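Local coordinates for protein oxalate oxidase (Hordeum vulgare, PDB 1FI2) that oxidises oxalate with molecular oxygen at a manganese centre, releasing carbon dioxide and hydrogen peroxide in the plant cell wall, and also has superoxide dismutase activity, at residues A[165-176]-A[190-201]. Residues are numbered along the deposited sequence; the frame is centred on the assembly and turned at random.
Sequences LTLFGSDPPIPT and VELLKSKFAGGS
F168 lays one face of its ring against L193, whose CB stands 3.8 Å from the ring centroid and 16° off its normal, a CH-pi contact; L193 CD1 comes down from the same face near F168 CZ (3.7 Å), and L167 CB covers the opposite face. Next to it F197 lies obliquely, CD1 3.8 Å from F168 CB and CD2 3.9 Å from L165 CA, both on the same side of its ring. L165 CD1 packs on G200 C and S201 N. This apolar centre joins two of the C-terminal helices, 163-169 and 187-196, that follow the germin beta-jellyroll (cupin) barrel; helix 176-183 completes the cluster with L183 on F168. Toward the N-cap of that helix the contact turns polar. With CG beside the backbone N (chi1 -75°) and the chain extended beyond it, K194 runs past F168 O to bring NZ to I174 O (2.8 Å) and T176 OG1 (2.9 Å). T176 OG1 in turn donates to E191 OE2 from above the carboxylate plane. A leucine in place of K194 would probably leave I174 O and T176 OG1 without their lysine donor, the hydroxyl freer to turn. The remaining side is looser and wet: one water links F168 O to K194 O, another G169 O to F197 O. In the exposed tail, S201 OXT forms a salt bridge with R184 of the second subunit.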
ATOM      1  N   LEU A 165       3.894  -4.751 -31.369  1.00  4.52           N
ATOM      2  CA  LEU A 165       5.342  -4.558 -31.379  1.00  4.67           C
ATOM      3  C   LEU A 165       6.069  -5.534 -30.466  1.00  5.05           C
ATOM      4  O   LEU A 165       7.121  -6.055 -30.851  1.00  4.84           O
ATOM      5  CB  LEU A 165       5.685  -3.110 -31.026  1.00  4.48           C
ATOM      6  CG  LEU A 165       7.166  -2.733 -30.955  1.00  4.60           C
ATOM      7  CD1 LEU A 165       7.839  -2.896 -32.308  1.00  4.83           C
ATOM      8  CD2 LEU A 165       7.325  -1.301 -30.453  1.00  4.99           C
ATOM      9  N   THR A 166       5.537  -5.832 -29.286  1.00  5.00           N
ATOM     10  CA  THR A 166       6.199  -6.775 -28.385  1.00  5.15           C
ATOM     11  C   THR A 166       6.144  -8.198 -28.922  1.00  5.26           C
ATOM     12  O   THR A 166       7.130  -8.939 -28.868  1.00  5.10           O
ATOM     13  CB  THR A 166       5.588  -6.701 -26.974  1.00  5.18           C
ATOM     14  OG1 THR A 166       5.730  -5.357 -26.485  1.00  4.98           O
ATOM     15  CG2 THR A 166       6.284  -7.660 -26.024  1.00  5.36           C
ATOM     16  N   LEU A 167       5.003  -8.604 -29.472  1.00  5.70           N
ATOM     17  CA  LEU A 167       4.840  -9.939 -30.011  1.00  6.08           C
ATOM     18  C   LEU A 167       5.719 -10.238 -31.226  1.00  5.67           C
ATOM     19  O   LEU A 167       6.255 -11.344 -31.340  1.00  5.66           O
ATOM     20  CB  LEU A 167       3.418 -10.174 -30.517  1.00  7.12           C
ATOM     21  CG  LEU A 167       2.333 -10.895 -29.759  1.00  8.03           C
ATOM     22  CD1 LEU A 167       1.281 -11.390 -30.767  1.00  8.08           C
ATOM     23  CD2 LEU A 167       2.803 -12.078 -28.928  1.00  7.63           C
ATOM     24  N   PHE A 168       5.803  -9.286 -32.154  1.00  5.69           N
ATOM     25  CA  PHE A 168       6.524  -9.499 -33.394  1.00  5.77           C
ATOM     26  C   PHE A 168       7.831  -8.756 -33.569  1.00  5.98           C
ATOM     27  O   PHE A 168       8.552  -9.110 -34.517  1.00  6.29           O
ATOM     28  CB  PHE A 168       5.575  -9.142 -34.566  1.00  5.71           C
ATOM     29  CG  PHE A 168       4.285  -9.924 -34.522  1.00  5.70           C
ATOM     30  CD1 PHE A 168       3.083  -9.288 -34.258  1.00  5.74           C
ATOM     31  CD2 PHE A 168       4.281 -11.292 -34.723  1.00  5.62           C
ATOM     32  CE1 PHE A 168       1.899 -10.002 -34.208  1.00  5.63           C
ATOM     33  CE2 PHE A 168       3.105 -12.015 -34.672  1.00  5.93           C
ATOM     34  CZ  PHE A 168       1.911 -11.366 -34.410  1.00  5.69           C
ATOM     35  N   GLY A 169       8.176  -7.799 -32.717  1.00  5.54           N
ATOM     36  CA  GLY A 169       9.395  -7.033 -32.907  1.00  5.54           C
ATOM     37  C   GLY A 169      10.171  -6.735 -31.635  1.00  5.47           C
ATOM     38  O   GLY A 169      10.778  -5.663 -31.531  1.00  5.52           O
ATOM     39  N   SER A 170      10.118  -7.642 -30.662  1.00  5.50           N
ATOM     40  CA  SER A 170      10.872  -7.443 -29.417  1.00  5.23           C
ATOM     41  C   SER A 170      12.356  -7.491 -29.723  1.00  5.67           C
ATOM     42  O   SER A 170      12.728  -7.858 -30.850  1.00  6.00           O
ATOM     43  CB  SER A 170      10.475  -8.475 -28.369  1.00  4.96           C
ATOM     44  OG  SER A 170      10.642  -9.819 -28.783  1.00  5.15           O
ATOM     45  N   ASP A 171      13.261  -7.357 -28.756  1.00  6.11           N
ATOM     46  CA  ASP A 171      14.695  -7.443 -29.036  1.00  6.57           C
ATOM     47  C   ASP A 171      15.428  -8.450 -28.170  1.00  6.52           C
ATOM     48  O   ASP A 171      15.704  -8.160 -27.002  1.00  6.08           O
ATOM     49  CB  ASP A 171      15.319  -6.054 -28.812  1.00  7.96           C
ATOM     50  CG  ASP A 171      14.834  -4.973 -29.751  1.00  9.21           C
ATOM     51  OD1 ASP A 171      15.145  -5.038 -30.960  1.00 10.60           O
ATOM     52  OD2 ASP A 171      14.126  -4.042 -29.304  1.00 10.64           O
ATOM     53  N   PRO A 172      15.776  -9.614 -28.704  1.00  5.97           N
ATOM     54  CA  PRO A 172      15.466 -10.042 -30.054  1.00  6.18           C
ATOM     55  C   PRO A 172      14.095 -10.687 -30.160  1.00  5.88           C
ATOM     56  O   PRO A 172      13.388 -10.805 -29.159  1.00  5.84           O
ATOM     57  CB  PRO A 172      16.529 -11.120 -30.295  1.00  6.50           C
ATOM     58  CG  PRO A 172      16.666 -11.777 -28.963  1.00  6.33           C
ATOM     59  CD  PRO A 172      16.511 -10.674 -27.953  1.00  6.08           C
ATOM     60  N   PRO A 173      13.555 -10.841 -31.362  1.00  5.76           N
ATOM     61  CA  PRO A 173      12.196 -11.310 -31.547  1.00  5.71           C
ATOM     62  C   PRO A 173      11.917 -12.685 -30.959  1.00  5.65           C
ATOM     63  O   PRO A 173      12.804 -13.539 -30.858  1.00  6.17           O
ATOM     64  CB  PRO A 173      12.019 -11.344 -33.063  1.00  5.73           C
ATOM     65  CG  PRO A 173      13.092 -10.477 -33.620  1.00  5.92           C
ATOM     66  CD  PRO A 173      14.244 -10.581 -32.649  1.00  5.86           C
ATOM     67  N   ILE A 174      10.668 -12.914 -30.563  1.00  5.58           N
ATOM     68  CA  ILE A 174      10.250 -14.212 -30.025  1.00  5.68           C
ATOM     69  C   ILE A 174      10.447 -15.210 -31.165  1.00  5.95           C
ATOM     70  O   ILE A 174      10.090 -14.910 -32.312  1.00  6.23           O
ATOM     71  CB  ILE A 174       8.772 -14.173 -29.601  1.00  5.28           C
ATOM     72  CG1 ILE A 174       8.542 -13.130 -28.501  1.00  5.31           C
ATOM     73  CG2 ILE A 174       8.294 -15.543 -29.139  1.00  5.75           C
ATOM     74  CD1 ILE A 174       7.085 -12.807 -28.220  1.00  5.01           C
ATOM     75  N   PRO A 175      11.041 -16.360 -30.895  1.00  6.25           N
ATOM     76  CA  PRO A 175      11.284 -17.349 -31.937  1.00  6.41           C
ATOM     77  C   PRO A 175      10.016 -17.637 -32.720  1.00  6.34           C
ATOM     78  O   PRO A 175       8.951 -17.850 -32.143  1.00  6.51           O
ATOM     79  CB  PRO A 175      11.802 -18.563 -31.182  1.00  6.40           C
ATOM     80  CG  PRO A 175      12.395 -18.003 -29.929  1.00  6.79           C
ATOM     81  CD  PRO A 175      11.530 -16.813 -29.575  1.00  6.28           C
ATOM     82  N   THR A 176      10.150 -17.867 -34.026  1.00  6.94           N
ATOM     83  CA  THR A 176       9.003 -18.201 -34.870  1.00  7.81           C
ATOM     84  C   THR A 176       8.241 -19.424 -34.415  1.00  7.74           C
ATOM     85  O   THR A 176       7.009 -19.369 -34.294  1.00  7.44           O
ATOM     86  CB  THR A 176       9.397 -18.247 -36.356  1.00  8.44           C
ATOM     87  OG1 THR A 176       9.716 -16.902 -36.753  1.00  8.58           O
ATOM     88  CG2 THR A 176       8.271 -18.761 -37.239  1.00  8.46           C
ATOM     89  N   VAL A 190       3.649 -16.018 -39.680  1.00  7.59           N
ATOM     90  CA  VAL A 190       4.415 -15.407 -38.595  1.00  7.85           C
ATOM     91  C   VAL A 190       5.524 -14.517 -39.137  1.00  8.11           C
ATOM     92  O   VAL A 190       5.683 -13.380 -38.678  1.00  8.16           O
ATOM     93  CB  VAL A 190       4.985 -16.468 -37.640  1.00  7.86           C
ATOM     94  CG1 VAL A 190       5.890 -15.851 -36.583  1.00  8.11           C
ATOM     95  CG2 VAL A 190       3.847 -17.231 -36.970  1.00  8.31           C
ATOM     96  N   GLU A 191       6.255 -14.987 -40.152  1.00  8.19           N
ATOM     97  CA  GLU A 191       7.321 -14.187 -40.750  1.00  8.65           C
ATOM     98  C   GLU A 191       6.777 -12.932 -41.420  1.00  8.19           C
ATOM     99  O   GLU A 191       7.426 -11.883 -41.383  1.00  8.13           O
ATOM    100  CB  GLU A 191       8.174 -15.012 -41.709  1.00  9.47           C
ATOM    101  CG  GLU A 191       8.939 -16.149 -41.067  1.00 10.84           C
ATOM    102  CD  GLU A 191      10.041 -15.770 -40.107  1.00 11.66           C
ATOM    103  OE1 GLU A 191      10.343 -14.573 -39.918  1.00 12.28           O
ATOM    104  OE2 GLU A 191      10.640 -16.692 -39.504  1.00 12.45           O
ATOM    105  N   LEU A 192       5.593 -12.996 -42.025  1.00  7.85           N
ATOM    106  CA  LEU A 192       4.996 -11.816 -42.646  1.00  8.33           C
ATOM    107  C   LEU A 192       4.738 -10.755 -41.575  1.00  7.85           C
ATOM    108  O   LEU A 192       5.059  -9.582 -41.749  1.00  8.70           O
ATOM    109  CB  LEU A 192       3.697 -12.163 -43.365  1.00  8.39           C
ATOM    110  CG  LEU A 192       2.851 -10.993 -43.880  1.00  9.09           C
ATOM    111  CD1 LEU A 192       3.529 -10.308 -45.056  1.00  9.34           C
ATOM    112  CD2 LEU A 192       1.458 -11.469 -44.256  1.00  9.43           C
ATOM    113  N   LEU A 193       4.158 -11.171 -40.449  1.00  7.65           N
ATOM    114  CA  LEU A 193       3.908 -10.260 -39.334  1.00  7.20           C
ATOM    115  C   LEU A 193       5.197  -9.665 -38.796  1.00  7.34           C
ATOM    116  O   LEU A 193       5.291  -8.447 -38.602  1.00  7.71           O
ATOM    117  CB  LEU A 193       3.117 -10.992 -38.242  1.00  6.96           C
ATOM    118  CG  LEU A 193       1.636 -11.223 -38.570  1.00  6.83           C
ATOM    119  CD1 LEU A 193       1.103 -12.443 -37.836  1.00  6.88           C
ATOM    120  CD2 LEU A 193       0.815  -9.986 -38.227  1.00  7.15           C
ATOM    121  N   LYS A 194       6.231 -10.482 -38.593  1.00  7.52           N
ATOM    122  CA  LYS A 194       7.518 -10.002 -38.113  1.00  7.59           C
ATOM    123  C   LYS A 194       8.135  -8.957 -39.032  1.00  7.69           C
ATOM    124  O   LYS A 194       8.712  -7.967 -38.568  1.00  7.50           O
ATOM    125  CB  LYS A 194       8.520 -11.146 -37.933  1.00  7.41           C
ATOM    126  CG  LYS A 194       8.289 -12.028 -36.717  1.00  7.64           C
ATOM    127  CD  LYS A 194       9.426 -13.033 -36.566  1.00  7.52           C
ATOM    128  CE  LYS A 194       9.313 -13.816 -35.271  1.00  7.36           C
ATOM    129  NZ  LYS A 194      10.495 -14.694 -35.040  1.00  7.30           N
ATOM    130  N   SER A 195       7.986  -9.113 -40.347  1.00  8.12           N
ATOM    131  CA  SER A 195       8.538  -8.181 -41.318  1.00  8.64           C
ATOM    132  C   SER A 195       7.967  -6.777 -41.188  1.00  8.93           C
ATOM    133  O   SER A 195       8.630  -5.801 -41.547  1.00  9.77           O
ATOM    134  CB  SER A 195       8.340  -8.708 -42.745  1.00  8.60           C
ATOM    135  OG  SER A 195       7.017  -8.486 -43.201  1.00  9.02           O
ATOM    136  N   LYS A 196       6.756  -6.632 -40.659  1.00  8.68           N
ATOM    137  CA  LYS A 196       6.121  -5.341 -40.477  1.00  9.00           C
ATOM    138  C   LYS A 196       6.593  -4.602 -39.232  1.00  8.94           C
ATOM    139  O   LYS A 196       6.324  -3.406 -39.091  1.00  8.49           O
ATOM    140  CB  LYS A 196       4.597  -5.524 -40.392  1.00  9.50           C
ATOM    141  CG  LYS A 196       3.995  -6.375 -41.497  1.00  9.98           C
ATOM    142  CD  LYS A 196       4.143  -5.721 -42.861  1.00 10.86           C
ATOM    143  CE  LYS A 196       3.524  -6.583 -43.950  1.00 11.53           C
ATOM    144  NZ  LYS A 196       3.685  -5.958 -45.294  1.00 12.21           N
ATOM    145  N   PHE A 197       7.226  -5.303 -38.292  1.00  9.28           N
ATOM    146  CA  PHE A 197       7.692  -4.696 -37.054  1.00 10.13           C
ATOM    147  C   PHE A 197       9.202  -4.782 -36.889  1.00 12.15           C
ATOM    148  O   PHE A 197       9.736  -4.470 -35.819  1.00 12.17           O
ATOM    149  CB  PHE A 197       7.007  -5.337 -35.833  1.00  8.61           C
ATOM    150  CG  PHE A 197       5.522  -5.081 -35.803  1.00  7.46           C
ATOM    151  CD1 PHE A 197       4.652  -5.945 -36.441  1.00  6.87           C
ATOM    152  CD2 PHE A 197       5.018  -3.952 -35.178  1.00  7.02           C
ATOM    153  CE1 PHE A 197       3.294  -5.697 -36.449  1.00  6.70           C
ATOM    154  CE2 PHE A 197       3.658  -3.705 -35.170  1.00  6.48           C
ATOM    155  CZ  PHE A 197       2.799  -4.578 -35.809  1.00  6.40           C
ATOM    156  N   ALA A 198       9.922  -4.970 -37.992  1.00 14.34           N
ATOM    157  CA  ALA A 198      11.377  -5.056 -37.969  1.00 16.87           C
ATOM    158  C   ALA A 198      12.071  -3.727 -37.717  1.00 18.58           C
ATOM    159  O   ALA A 198      13.234  -3.693 -37.302  1.00 19.09           O
ATOM    160  CB  ALA A 198      11.862  -5.648 -39.292  1.00 16.86           C
ATOM    161  N   GLY A 199      11.401  -2.605 -37.942  1.00 20.59           N
ATOM    162  CA  GLY A 199      11.942  -1.280 -37.752  1.00 23.08           C
ATOM    163  C   GLY A 199      12.091  -0.822 -36.315  1.00 24.77           C
ATOM    164  O   GLY A 199      12.798   0.158 -36.055  1.00 25.15           O
ATOM    165  N   GLY A 200      11.399  -1.457 -35.378  1.00 26.11           N
ATOM    166  CA  GLY A 200      11.483  -1.106 -33.970  1.00 27.65           C
ATOM    167  C   GLY A 200      10.357  -0.184 -33.524  1.00 28.68           C
ATOM    168  O   GLY A 200      10.406   0.385 -32.433  1.00 28.74           O
ATOM    169  N   SER A 201       9.339  -0.031 -34.364  1.00 29.42           N
ATOM    170  CA  SER A 201       8.199   0.818 -34.045  1.00 30.04           C
ATOM    171  C   SER A 201       6.946   0.315 -34.756  1.00 30.15           C
ATOM    172  O   SER A 201       5.844   0.803 -34.439  1.00 30.01           O
ATOM    173  CB  SER A 201       8.482   2.272 -34.421  1.00 30.39           C
ATOM    174  OG  SER A 201       8.751   2.404 -35.807  1.00 30.79           O
ATOM    175  OXT SER A 201       7.083  -0.585 -35.612  1.00 30.09           O
TER
HETATM  176  O   HOH W   1      10.396  -8.264 -36.312  1.00  9.90           O
HETATM  177  O   HOH W   2      11.820  -4.525 -33.859  1.00 18.45           O
HETATM  178  O   HOH W   3      12.480  -1.709 -31.085  1.00 35.03           O